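Protein (7,8-dihydro-6-hydroxymethylpterin-pyrophosphokinase) (PDB 1CBK) probably catalyses the transfer of pyrophosphate from ATP to 6-hydroxymethyl-7,8-dihydropterin, a step in the biosynthesis of folate. Local coordinates at residues I2-L8 with A57-T63; Q18-A22 with T93-D97; Q28-T32 with E62-S66; T36-Y41 with V126-I131; P67-D72 with E109-I113. One frame throughout, in Å; residues are numbered along the deposited sequence.

Interaction 1 of 5, residues I2-L8 with A57-T63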
# COMPACT_ATOMS: atom_id res chain seq x y z
N ILE A 2 -10.96 4.14 -24.06
CA ILE A 2 -10.25 3.25 -23.16
C ILE A 2 -11.12 2.71 -22.02
O ILE A 2 -12.05 3.36 -21.57
CB ILE A 2 -8.96 3.94 -22.58
CG1 ILE A 2 -9.29 4.85 -21.43
CG2 ILE A 2 -8.24 4.76 -23.64
CD1 ILE A 2 -9.04 4.19 -20.10
N THR A 3 -10.80 1.49 -21.59
CA THR A 3 -11.47 0.84 -20.49
C THR A 3 -10.69 1.20 -19.24
O THR A 3 -9.48 0.97 -19.17
CB THR A 3 -11.44 -0.68 -20.67
OG1 THR A 3 -12.15 -1.02 -21.87
CG2 THR A 3 -12.07 -1.40 -19.48
N ALA A 4 -11.35 1.83 -18.27
CA ALA A 4 -10.70 2.22 -17.03
C ALA A 4 -11.44 1.58 -15.87
O ALA A 4 -12.60 1.22 -15.99
CB ALA A 4 -10.68 3.72 -16.88
N TYR A 5 -10.74 1.41 -14.75
CA TYR A 5 -11.32 0.80 -13.56
C TYR A 5 -11.18 1.82 -12.44
O TYR A 5 -10.11 2.42 -12.25
CB TYR A 5 -10.60 -0.50 -13.21
CG TYR A 5 -10.95 -1.61 -14.17
CD1 TYR A 5 -12.12 -2.36 -13.98
CD2 TYR A 5 -10.15 -1.88 -15.29
CE1 TYR A 5 -12.50 -3.36 -14.89
CE2 TYR A 5 -10.52 -2.88 -16.22
CZ TYR A 5 -11.69 -3.61 -16.01
OH TYR A 5 -12.08 -4.56 -16.92
N ILE A 6 -12.29 2.05 -11.75
CA ILE A 6 -12.36 3.02 -10.66
C ILE A 6 -12.73 2.32 -9.35
O ILE A 6 -13.68 1.53 -9.30
CB ILE A 6 -13.39 4.13 -10.99
CG1 ILE A 6 -12.95 4.86 -12.27
CG2 ILE A 6 -13.55 5.12 -9.81
CD1 ILE A 6 -14.01 5.74 -12.85
N ALA A 7 -11.95 2.58 -8.30
CA ALA A 7 -12.21 2.01 -6.98
C ALA A 7 -13.00 3.04 -6.17
O ALA A 7 -12.71 4.24 -6.23
CB ALA A 7 -10.87 1.68 -6.26
N LEU A 8 -14.03 2.58 -5.46
CA LEU A 8 -14.85 3.47 -4.63
C LEU A 8 -14.89 2.94 -3.19
O LEU A 8 -15.05 1.74 -2.98
CB LEU A 8 -16.30 3.56 -5.16
CG LEU A 8 -16.62 3.93 -6.61
CD1 LEU A 8 -16.56 2.70 -7.51
CD2 LEU A 8 -17.99 4.58 -6.65
N ALA A 57 -16.37 -0.91 -3.68
CA ALA A 57 -16.79 -1.42 -4.97
C ALA A 57 -15.77 -0.96 -6.00
O ALA A 57 -14.87 -0.16 -5.69
CB ALA A 57 -18.20 -0.91 -5.35
N VAL A 58 -15.88 -1.53 -7.19
CA VAL A 58 -15.01 -1.19 -8.33
C VAL A 58 -15.96 -1.08 -9.51
O VAL A 58 -16.82 -1.96 -9.71
CB VAL A 58 -13.92 -2.30 -8.63
CG1 VAL A 58 -13.11 -1.92 -9.89
CG2 VAL A 58 -12.93 -2.44 -7.45
N ALA A 59 -15.82 -0.00 -10.27
CA ALA A 59 -16.64 0.24 -11.46
C ALA A 59 -15.78 0.19 -12.73
O ALA A 59 -14.61 0.58 -12.72
CB ALA A 59 -17.33 1.61 -11.35
N LYS A 60 -16.37 -0.31 -13.81
CA LYS A 60 -15.68 -0.40 -15.09
C LYS A 60 -16.30 0.61 -16.02
O LYS A 60 -17.54 0.65 -16.16
CB LYS A 60 -15.85 -1.80 -15.68
CG LYS A 60 -15.24 -2.02 -17.07
CD LYS A 60 -15.58 -3.43 -17.60
CE LYS A 60 -15.04 -3.64 -18.99
NZ LYS A 60 -15.28 -5.04 -19.48
N ILE A 61 -15.48 1.46 -16.63
CA ILE A 61 -16.00 2.47 -17.56
C ILE A 61 -15.24 2.44 -18.89
O ILE A 61 -14.13 1.91 -18.95
CB ILE A 61 -15.89 3.94 -17.01
CG1 ILE A 61 -14.44 4.32 -16.74
CG2 ILE A 61 -16.81 4.16 -15.78
CD1 ILE A 61 -14.25 5.81 -16.47
N GLU A 62 -15.85 3.01 -19.94
CA GLU A 62 -15.27 3.14 -21.28
C GLU A 62 -15.33 4.63 -21.44
O GLU A 62 -16.41 5.23 -21.35
CB GLU A 62 -16.14 2.45 -22.32
CG GLU A 62 -16.11 0.92 -22.17
CD GLU A 62 -17.09 0.14 -23.09
OE1 GLU A 62 -17.96 0.76 -23.76
OE2 GLU A 62 -16.97 -1.11 -23.12
N THR A 63 -14.17 5.27 -21.58
CA THR A 63 -14.13 6.71 -21.68
C THR A 63 -13.18 7.22 -22.74
O THR A 63 -12.22 6.53 -23.16
CB THR A 63 -13.76 7.33 -20.29
OG1 THR A 63 -13.91 8.75 -20.33
CG2 THR A 63 -12.33 7.01 -19.92
O HOH W 1 -13.97 -6.70 -17.39
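Strands 2-8 and 57-63 run antiparallel, their axes 4.6 Å apart and their N-to-C directions 156° from each other, as central neighbours in the sheet of this ferredoxin-like HPPK fold. Ile2, Ala4, Ile6 and Leu8 form hydrogen-bonded pairs with Thr63, Ile61, Ala59 and Ala57, each giving and receiving one backbone bond; Ala59 N to Ile6 O is 2.8 Å. The non-hydrogen-bonded pairs between them, Thr3-Glu62, Tyr5-Lys60 and Ala7-Val58, bring most of their CA-H groups close to carbonyl oxygens of the partner strand. The face with Ala4, Ile6, Leu8, Ala59 and Ile61 is apolar. There Ile61 has CG1 between its backbone N and carbonyl carbon (chi1 61°), which lays the branch beside Ala4, CG1 to Ala4 CB being 3.8 Å. Its CD1 goes on to meet Ile6 CD1 at 3.6 Å, and Leu8 CD1 rests 4.1 Å from Ala59 CB. Helix 15-27 packs on this side through Leu23 and Ile26. The reverse face carries Tyr5 and Lys60, the lysine chain running alongside the ring and both headed outward, while helix 122-131 sends Leu128 against Tyr5 and Val58. Lys60 is fully extended, and its CG passes 3.7 Å from Tyr5 CE1. The two polar ends share one water, which stands 2.9 Å from Tyr5 OH and accepts from Lys60 NZ at 3.0 Å.

Interaction 2 of 5, residues Q18-A22 with T93-D97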
# COMPACT_ATOMS: atom_id res chain seq x y z
N GLN A 18 -23.60 6.97 -0.51
CA GLN A 18 -22.48 7.69 -1.09
C GLN A 18 -21.98 7.00 -2.38
O GLN A 18 -21.69 7.66 -3.38
CB GLN A 18 -21.31 7.77 -0.08
CG GLN A 18 -21.64 8.51 1.20
CD GLN A 18 -21.58 10.02 1.06
OE1 GLN A 18 -21.07 10.55 0.07
NE2 GLN A 18 -22.06 10.73 2.09
N LEU A 19 -21.88 5.68 -2.35
CA LEU A 19 -21.44 4.90 -3.52
C LEU A 19 -22.46 4.98 -4.65
O LEU A 19 -22.09 5.18 -5.80
CB LEU A 19 -21.14 3.44 -3.14
CG LEU A 19 -19.66 3.11 -2.87
CD1 LEU A 19 -18.98 4.10 -1.96
CD2 LEU A 19 -19.53 1.72 -2.33
N HIS A 20 -23.75 4.86 -4.32
CA HIS A 20 -24.79 4.97 -5.37
C HIS A 20 -24.76 6.36 -6.00
O HIS A 20 -24.82 6.51 -7.22
CB HIS A 20 -26.19 4.68 -4.83
CG HIS A 20 -26.46 3.23 -4.57
ND1 HIS A 20 -26.14 2.24 -5.48
CD2 HIS A 20 -27.05 2.60 -3.53
CE1 HIS A 20 -26.53 1.07 -5.00
NE2 HIS A 20 -27.09 1.26 -3.82
N ALA A 21 -24.61 7.39 -5.17
CA ALA A 21 -24.57 8.74 -5.72
C ALA A 21 -23.34 8.93 -6.61
O ALA A 21 -23.43 9.56 -7.66
CB ALA A 21 -24.58 9.79 -4.60
N ALA A 22 -22.19 8.38 -6.19
CA ALA A 22 -20.96 8.53 -6.97
C ALA A 22 -21.04 7.78 -8.32
O ALA A 22 -20.57 8.27 -9.34
CB ALA A 22 -19.75 8.08 -6.16
N THR A 93 -16.29 10.27 3.72
CA THR A 93 -17.59 10.02 3.11
C THR A 93 -17.46 9.35 1.73
O THR A 93 -18.36 8.64 1.31
CB THR A 93 -18.39 11.32 2.97
OG1 THR A 93 -17.61 12.27 2.24
CG2 THR A 93 -18.73 11.92 4.37
N LEU A 94 -16.35 9.58 1.04
CA LEU A 94 -16.13 9.01 -0.29
C LEU A 94 -14.72 9.21 -0.84
O LEU A 94 -14.13 10.28 -0.69
CB LEU A 94 -17.11 9.64 -1.31
CG LEU A 94 -17.02 9.20 -2.79
CD1 LEU A 94 -17.69 7.83 -2.95
CD2 LEU A 94 -17.70 10.23 -3.68
N ASP A 95 -14.20 8.17 -1.48
CA ASP A 95 -12.90 8.21 -2.16
C ASP A 95 -13.12 7.51 -3.51
O ASP A 95 -13.69 6.42 -3.54
CB ASP A 95 -11.82 7.43 -1.39
CG ASP A 95 -10.91 8.33 -0.57
OD1 ASP A 95 -11.11 9.55 -0.56
OD2 ASP A 95 -9.99 7.80 0.09
N LEU A 96 -12.73 8.17 -4.59
CA LEU A 96 -12.81 7.64 -5.96
C LEU A 96 -11.36 7.57 -6.41
O LEU A 96 -10.65 8.56 -6.32
CB LEU A 96 -13.59 8.59 -6.89
CG LEU A 96 -15.05 8.82 -6.49
CD1 LEU A 96 -15.74 9.71 -7.53
CD2 LEU A 96 -15.76 7.47 -6.38
N ASP A 97 -10.90 6.40 -6.86
CA ASP A 97 -9.50 6.25 -7.28
C ASP A 97 -9.38 5.54 -8.65
O ASP A 97 -10.02 4.52 -8.86
CB ASP A 97 -8.72 5.40 -6.25
CG ASP A 97 -8.49 6.13 -4.94
OD1 ASP A 97 -7.91 7.24 -4.96
OD2 ASP A 97 -8.87 5.59 -3.88
O HOH W 2 -19.41 12.66 0.25
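Leu94 has its CG opposite the backbone N (chi1 178°), which carries both methyls to the helix, CD1 at 3.8 Å and CD2 at 3.9 Å from Ala22 CB. Gln18 bends sharply at its second torsion (chi2 -80°), which lays its chain against Thr93. Its CG comes within 3.3 Å of Thr93 O, and NE2 lies 3.8 Å from Thr93 CB. Direct polar bonding between the two segments is absent; a water joins them instead, donating to Gln18 OE1 and accepting from Thr93 OG1, each at 2.7 Å. Both polar groups are tied further: Gln18 NE2 bonds to Asn13 O, and Thr93 OG1 takes the N-H of Val84. The rest is apolar. Leu19 CD1 approaches Leu94 CD1 at 4.1 Å, while Ala22 CB also meets Leu96 CD2, at 4.0 Å. The Ala22 methyl thus touches both Leu94 and Leu96. Asp95, between them in sequence, starts away from the helix and touches the bound pterin analogue. The arrangement is that of the ferredoxin-like fold, a helix of its first beta-alpha-beta unit laid against the start of edge strand 95-101 and the loop leading into it, here just where that strand enters the pterin pocket.

Interaction 3 of 5, residues Q28-T32 with E62-S66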
# COMPACT_ATOMS: atom_id res chain seq x y z
N GLN A 28 -22.96 9.67 -15.63
CA GLN A 28 -23.40 10.88 -16.34
C GLN A 28 -22.27 11.74 -16.95
O GLN A 28 -22.53 12.77 -17.55
CB GLN A 28 -24.25 11.75 -15.40
CG GLN A 28 -25.56 11.08 -14.97
CD GLN A 28 -26.37 11.92 -13.99
OE1 GLN A 28 -25.82 12.71 -13.23
NE2 GLN A 28 -27.68 11.71 -13.97
N LEU A 29 -21.02 11.33 -16.77
CA LEU A 29 -19.89 12.06 -17.32
C LEU A 29 -19.90 12.07 -18.86
O LEU A 29 -20.21 11.07 -19.50
CB LEU A 29 -18.56 11.45 -16.83
CG LEU A 29 -18.20 11.63 -15.35
CD1 LEU A 29 -16.90 10.90 -15.06
CD2 LEU A 29 -18.10 13.11 -15.03
N SER A 30 -19.56 13.21 -19.45
CA SER A 30 -19.50 13.30 -20.90
C SER A 30 -18.45 12.32 -21.39
O SER A 30 -17.45 12.09 -20.70
CB SER A 30 -19.05 14.69 -21.34
OG SER A 30 -19.95 15.69 -20.90
N ASN A 31 -18.69 11.75 -22.56
CA ASN A 31 -17.76 10.84 -23.22
C ASN A 31 -17.32 9.68 -22.37
O ASN A 31 -16.21 9.17 -22.55
CB ASN A 31 -16.53 11.64 -23.70
CG ASN A 31 -16.88 12.63 -24.79
OD1 ASN A 31 -17.72 12.36 -25.64
ND2 ASN A 31 -16.26 13.81 -24.74
N THR A 32 -18.22 9.21 -21.52
CA THR A 32 -17.93 8.12 -20.61
C THR A 32 -19.19 7.28 -20.49
O THR A 32 -20.30 7.80 -20.53
CB THR A 32 -17.53 8.68 -19.23
OG1 THR A 32 -16.48 9.65 -19.41
CG2 THR A 32 -17.08 7.57 -18.28
N GLU A 62 -15.85 3.01 -19.94
CA GLU A 62 -15.27 3.14 -21.28
C GLU A 62 -15.33 4.63 -21.44
O GLU A 62 -16.41 5.23 -21.35
CB GLU A 62 -16.14 2.45 -22.32
CG GLU A 62 -16.11 0.92 -22.17
CD GLU A 62 -17.09 0.14 -23.09
OE1 GLU A 62 -17.96 0.76 -23.76
OE2 GLU A 62 -16.97 -1.11 -23.12
N THR A 63 -14.17 5.27 -21.58
CA THR A 63 -14.13 6.71 -21.68
C THR A 63 -13.18 7.22 -22.74
O THR A 63 -12.22 6.53 -23.16
CB THR A 63 -13.76 7.33 -20.29
OG1 THR A 63 -13.91 8.75 -20.33
CG2 THR A 63 -12.33 7.01 -19.92
N GLU A 64 -13.43 8.46 -23.17
CA GLU A 64 -12.58 9.13 -24.14
C GLU A 64 -11.90 10.29 -23.43
O GLU A 64 -11.13 11.03 -24.05
CB GLU A 64 -13.38 9.59 -25.35
CG GLU A 64 -13.99 8.39 -26.11
CD GLU A 64 -14.55 8.74 -27.48
OE1 GLU A 64 -14.57 9.94 -27.85
OE2 GLU A 64 -14.95 7.81 -28.21
N LEU A 65 -12.15 10.42 -22.12
CA LEU A 65 -11.50 11.46 -21.32
C LEU A 65 -10.04 11.04 -21.12
O LEU A 65 -9.74 9.85 -20.98
CB LEU A 65 -12.18 11.62 -19.93
CG LEU A 65 -13.64 12.08 -19.81
CD1 LEU A 65 -14.11 12.08 -18.35
CD2 LEU A 65 -13.82 13.46 -20.42
N SER A 66 -9.13 12.02 -21.17
CA SER A 66 -7.70 11.76 -20.95
C SER A 66 -7.55 11.42 -19.45
O SER A 66 -8.46 11.67 -18.65
CB SER A 66 -6.88 13.00 -21.31
OG SER A 66 -7.03 14.00 -20.33
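The side chains of Thr32 and Thr63 project together from the same face, as a non-hydrogen-bonded antiparallel pair whose CA atoms are only 4.2 Å apart. This is where strand 32-43 begins against the end of strand 54-63, at one end of the sheet of the ferredoxin-like fold. The parallel setting of the side chains brings Thr32 OG1 within 2.9 Å of Thr63 OG1, and Thr32 CG2 flanks Thr63 CB. Thr32 enters from a type II beta turn spanning Leu29 to Thr32, with Asn31 at the positive-phi position; the closing backbone bond is weak, and within the turn Thr32 OG1 also donates to Ser30 O at 2.9 Å, approaching from above the carbonyl plane. On the facing segment Thr63 OG1, opposite its backbone N (chi1 -172°), is turned toward the residues that follow and accepts the N-H of Leu65 at 3.0 Å, an ST turn that bends the chain out of the strand. Asn31 O meanwhile takes the N-H of Glu64 at 2.9 Å, nearly along the C=O axis, so the two turns are bonded to each other directly. Asn31 CB and Glu64 CB sit beside this bond at the surface. Leu65 approaches from another direction, crossing Thr32 at about a right angle, and also touches Leu70 and Glu73 of helix 67-80. Leu65 CD2 reaches Ser30 O at 3.9 Å, while Leu65 CD1 touches Thr32 OG1 at 3.6 Å.

Interaction 4 of 5, residues T36-Y41 with V126-I131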
# COMPACT_ATOMS: atom_id res chain seq x y z
N THR A 36 -20.14 -1.64 -15.99
CA THR A 36 -20.64 -2.54 -14.96
C THR A 36 -19.97 -2.11 -13.66
O THR A 36 -18.99 -1.37 -13.67
CB THR A 36 -20.29 -4.03 -15.32
OG1 THR A 36 -20.96 -4.92 -14.42
CG2 THR A 36 -18.80 -4.28 -15.26
N THR A 37 -20.55 -2.55 -12.54
CA THR A 37 -20.07 -2.26 -11.20
C THR A 37 -20.13 -3.58 -10.44
O THR A 37 -21.08 -4.36 -10.60
CB THR A 37 -21.00 -1.23 -10.48
OG1 THR A 37 -21.13 -0.06 -11.30
CG2 THR A 37 -20.41 -0.84 -9.11
N SER A 38 -19.11 -3.84 -9.64
CA SER A 38 -19.05 -5.04 -8.83
C SER A 38 -20.12 -4.92 -7.73
O SER A 38 -20.81 -3.90 -7.63
CB SER A 38 -17.70 -5.10 -8.14
OG SER A 38 -17.58 -4.02 -7.21
N SER A 39 -20.24 -5.98 -6.92
CA SER A 39 -21.13 -5.99 -5.76
C SER A 39 -20.49 -5.02 -4.76
O SER A 39 -19.34 -4.61 -4.93
CB SER A 39 -21.13 -7.39 -5.12
OG SER A 39 -21.67 -8.37 -5.99
N PHE A 40 -21.25 -4.63 -3.73
CA PHE A 40 -20.76 -3.72 -2.69
C PHE A 40 -20.28 -4.66 -1.56
O PHE A 40 -21.00 -5.60 -1.17
CB PHE A 40 -21.88 -2.82 -2.17
CG PHE A 40 -22.22 -1.65 -3.08
CD1 PHE A 40 -21.80 -1.61 -4.41
CD2 PHE A 40 -23.00 -0.59 -2.59
CE1 PHE A 40 -22.16 -0.54 -5.25
CE2 PHE A 40 -23.36 0.49 -3.42
CZ PHE A 40 -22.94 0.51 -4.75
N TYR A 41 -19.07 -4.40 -1.04
CA TYR A 41 -18.49 -5.26 -0.01
C TYR A 41 -18.23 -4.45 1.23
O TYR A 41 -17.62 -3.40 1.11
CB TYR A 41 -17.13 -5.82 -0.47
CG TYR A 41 -17.21 -6.79 -1.63
CD1 TYR A 41 -17.33 -6.32 -2.94
CD2 TYR A 41 -17.23 -8.16 -1.40
CE1 TYR A 41 -17.48 -7.20 -4.01
CE2 TYR A 41 -17.37 -9.06 -2.46
CZ TYR A 41 -17.50 -8.57 -3.75
OH TYR A 41 -17.70 -9.44 -4.79
N VAL A 126 -10.70 -8.16 -4.81
CA VAL A 126 -11.83 -9.08 -4.87
C VAL A 126 -12.94 -8.54 -5.80
O VAL A 126 -13.47 -9.30 -6.63
CB VAL A 126 -12.34 -9.46 -3.46
CG1 VAL A 126 -13.70 -10.13 -3.53
CG2 VAL A 126 -11.31 -10.36 -2.78
N PRO A 127 -13.34 -7.26 -5.63
CA PRO A 127 -14.38 -6.65 -6.48
C PRO A 127 -13.90 -6.57 -7.96
O PRO A 127 -14.68 -6.79 -8.88
CB PRO A 127 -14.55 -5.23 -5.91
CG PRO A 127 -14.06 -5.30 -4.55
CD PRO A 127 -13.06 -6.42 -4.44
N LEU A 128 -12.64 -6.20 -8.19
CA LEU A 128 -12.09 -6.13 -9.56
C LEU A 128 -12.18 -7.51 -10.25
O LEU A 128 -12.60 -7.61 -11.40
CB LEU A 128 -10.63 -5.63 -9.55
CG LEU A 128 -9.90 -5.45 -10.90
CD1 LEU A 128 -10.67 -4.48 -11.79
CD2 LEU A 128 -8.49 -4.91 -10.67
N PHE A 129 -11.80 -8.56 -9.52
CA PHE A 129 -11.83 -9.93 -10.04
C PHE A 129 -13.24 -10.35 -10.40
O PHE A 129 -13.47 -11.09 -11.37
CB PHE A 129 -11.24 -10.88 -9.00
CG PHE A 129 -11.30 -12.33 -9.40
CD1 PHE A 129 -10.69 -12.78 -10.57
CD2 PHE A 129 -11.95 -13.26 -8.59
CE1 PHE A 129 -10.73 -14.14 -10.94
CE2 PHE A 129 -11.99 -14.61 -8.93
CZ PHE A 129 -11.38 -15.06 -10.11
N GLU A 130 -14.22 -9.84 -9.64
CA GLU A 130 -15.62 -10.18 -9.91
C GLU A 130 -16.08 -9.65 -11.28
O GLU A 130 -16.86 -10.29 -11.97
CB GLU A 130 -16.51 -9.63 -8.79
CG GLU A 130 -18.01 -9.88 -8.99
CD GLU A 130 -18.89 -9.18 -7.94
OE1 GLU A 130 -18.41 -8.21 -7.33
OE2 GLU A 130 -20.05 -9.61 -7.74
N ILE A 131 -15.58 -8.49 -11.71
CA ILE A 131 -16.00 -7.92 -12.99
C ILE A 131 -14.97 -8.00 -14.11
O ILE A 131 -15.21 -7.48 -15.19
CB ILE A 131 -16.46 -6.42 -12.86
CG1 ILE A 131 -15.30 -5.51 -12.46
CG2 ILE A 131 -17.59 -6.31 -11.86
CD1 ILE A 131 -15.70 -4.05 -12.33
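Strand 32-43 of the ferredoxin-like sheet is interrupted by a short loop around Ser38 to Phe40, and helix 122-131 packs over this break. Glu130 carries the polar part of the contact. Its CG is placed opposite the backbone N (chi1 178°) and the chain runs on extended, delivering the carboxylate to the loop. There Ser39 holds both oxygens: its OG donates to Glu130 OE2 at 2.7 Å on the syn lone pair, and its N gives a nearly straight bond to Glu130 OE1 at 2.9 Å, reaching that oxygen from above the carboxylate plane. Glu130 OE1 also lies in the plane of the Tyr41 ring, at its edge, with a weak hydrogen bond between it and the hydroxyl; ring and carboxylate planes are 73° apart. Lys157 adds a long, weak ion pair to the same carboxylate. Mostly apolar packing surrounds this. Pro127 CG sits 3.8 Å from Tyr41 CD1, and Val126 crosses the tyrosine at about a right angle. Earlier in the strand, before the loop, Thr36 CG2 lies 4.0 Å from Ile131 CB, and Ile131 CG2 rests on the loop backbone at 3.6 Å from Ser38 CA.

Interaction 5 of 5, residues P67-D72 with E109-I113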
# COMPACT_ATOMS: atom_id res chain seq x y z
N PRO A 67 -6.40 10.86 -19.05
CA PRO A 67 -6.23 10.53 -17.63
C PRO A 67 -6.44 11.72 -16.67
O PRO A 67 -7.12 11.58 -15.67
CB PRO A 67 -4.79 10.01 -17.56
CG PRO A 67 -4.56 9.43 -18.90
CD PRO A 67 -5.25 10.39 -19.85
N LEU A 68 -5.84 12.87 -16.98
CA LEU A 68 -5.99 14.03 -16.12
C LEU A 68 -7.39 14.64 -16.12
O LEU A 68 -7.82 15.20 -15.11
CB LEU A 68 -4.92 15.09 -16.43
CG LEU A 68 -3.49 14.72 -16.00
CD1 LEU A 68 -2.52 15.82 -16.46
CD2 LEU A 68 -3.39 14.53 -14.49
N LYS A 69 -8.12 14.52 -17.24
CA LYS A 69 -9.48 15.05 -17.29
C LYS A 69 -10.41 14.12 -16.51
O LYS A 69 -11.35 14.59 -15.86
CB LYS A 69 -9.94 15.24 -18.73
CG LYS A 69 -9.21 16.39 -19.40
CD LYS A 69 -9.92 16.83 -20.66
CE LYS A 69 -9.17 17.93 -21.41
NZ LYS A 69 -9.99 18.41 -22.58
N LEU A 70 -10.16 12.82 -16.58
CA LEU A 70 -10.94 11.86 -15.81
C LEU A 70 -10.70 12.15 -14.32
O LEU A 70 -11.65 12.14 -13.53
CB LEU A 70 -10.53 10.42 -16.15
CG LEU A 70 -11.22 9.31 -15.35
CD1 LEU A 70 -12.75 9.38 -15.55
CD2 LEU A 70 -10.66 7.93 -15.79
N LEU A 71 -9.44 12.41 -13.93
CA LEU A 71 -9.11 12.74 -12.54
C LEU A 71 -9.87 14.02 -12.12
O LEU A 71 -10.45 14.07 -11.03
CB LEU A 71 -7.59 12.96 -12.32
CG LEU A 71 -7.19 13.33 -10.86
CD1 LEU A 71 -7.61 12.22 -9.90
CD2 LEU A 71 -5.69 13.60 -10.71
N ASP A 72 -9.81 15.06 -12.96
CA ASP A 72 -10.51 16.32 -12.68
C ASP A 72 -11.98 16.07 -12.39
O ASP A 72 -12.54 16.64 -11.45
CB ASP A 72 -10.44 17.26 -13.87
CG ASP A 72 -9.12 17.97 -13.99
OD1 ASP A 72 -8.34 17.96 -13.02
OD2 ASP A 72 -8.87 18.55 -15.07
N GLU A 109 2.96 14.02 -11.48
CA GLU A 109 2.62 14.85 -10.31
C GLU A 109 1.25 14.62 -9.68
O GLU A 109 1.11 14.74 -8.47
CB GLU A 109 2.75 16.33 -10.68
CG GLU A 109 4.07 16.97 -10.29
CD GLU A 109 3.99 17.66 -8.94
OE1 GLU A 109 3.38 18.76 -8.87
OE2 GLU A 109 4.52 17.10 -7.95
N ARG A 110 0.26 14.33 -10.53
CA ARG A 110 -1.11 14.11 -10.09
C ARG A 110 -1.60 12.66 -10.16
O ARG A 110 -2.57 12.31 -9.48
CB ARG A 110 -2.06 14.98 -10.91
CG ARG A 110 -1.76 16.49 -10.87
CD ARG A 110 -2.80 17.30 -11.65
NE ARG A 110 -4.13 17.15 -11.05
CZ ARG A 110 -5.28 17.23 -11.72
NH1 ARG A 110 -5.28 17.45 -13.03
NH2 ARG A 110 -6.43 17.08 -11.07
N LEU A 111 -0.95 11.82 -10.96
CA LEU A 111 -1.39 10.42 -11.10
C LEU A 111 -0.35 9.36 -10.79
O LEU A 111 0.82 9.53 -11.07
CB LEU A 111 -1.92 10.19 -12.52
CG LEU A 111 -3.22 10.88 -12.90
CD1 LEU A 111 -3.41 10.77 -14.38
CD2 LEU A 111 -4.38 10.25 -12.15
N THR A 112 -0.84 8.22 -10.31
CA THR A 112 -0.04 7.05 -9.96
C THR A 112 -0.90 5.89 -10.47
O THR A 112 -1.73 5.36 -9.72
CB THR A 112 0.10 6.90 -8.41
OG1 THR A 112 0.59 8.12 -7.84
CG2 THR A 112 1.04 5.75 -8.05
N ILE A 113 -0.73 5.54 -11.74
CA ILE A 113 -1.49 4.46 -12.37
C ILE A 113 -0.53 3.47 -13.04
O ILE A 113 0.26 3.84 -13.89
CB ILE A 113 -2.47 5.01 -13.45
CG1 ILE A 113 -3.40 6.08 -12.87
CG2 ILE A 113 -3.28 3.85 -14.04
CD1 ILE A 113 -4.31 6.73 -13.89
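Asp72 OD1 is gripped by both end nitrogens of Arg110, NH2 at 2.9 Å and NH1 at 3.1 Å. This end-on salt bridge fastens helix 67-80 of the ferredoxin-like fold to the turn of the small hairpin made by strands 106-107 and 112-113. NH2 meets the oxygen head-on, close to the direction of its C-O bond, whereas NH1 reaches it from the syn side, 34° out of the carboxylate plane. Seen from the arginine, OD1 lies close to the guanidinium plane, and the two flat groups are turned only 26° against each other. With both N-H groups converging on one atom, neither bond is very straight. Arg110 gets there by bending at its third torsion (chi3 63°), which turns the guanidinium toward Asp72. Leu71 CD2 lies over one face of that group, 3.4 Å above its plane and displaced from its centre, while Leu68 CD2 rests against the aliphatic part of the chain, near Arg110 CB. The pair is at the surface, yet apolar groups shield part of it, which probably strengthens the charge interaction. Deeper in, Leu111 packs between helix and hairpin, against Ile98 and Ile106. Its backbone oxygen also receives a weak bond from Arg88 of the second subunit, and Trp89 of that subunit packs on Thr112. Leu111 divides its methyls over the helix: CD2 meets Leu71 CD2 at 3.9 Å, whereas CD1 touches Pro67 CB at 3.5 Å.

In the fold
From the N terminus, strand 2-10 is met again by strand 54-63 in interaction 1, closing a loop that holds helix 15-27 and strand 32-43. Interaction 3 ends on the same strand, sharing Glu62 and Thr63, and fixes the turn after that helix. Interaction 2 carries the helix to edge strand 95-101 and crosses interactions 1 and 5; interaction 3 is nested inside its loop. Interaction 4 crosses interactions 1, 2 and 3, tying strand 32-43 to the late helix 122-131, and interaction 5 is nested within it, joining helix 67-80 to the small hairpin. Interactions 4 and 5 lie on opposite sides of the chain's centre, about 22 Å apart between centres.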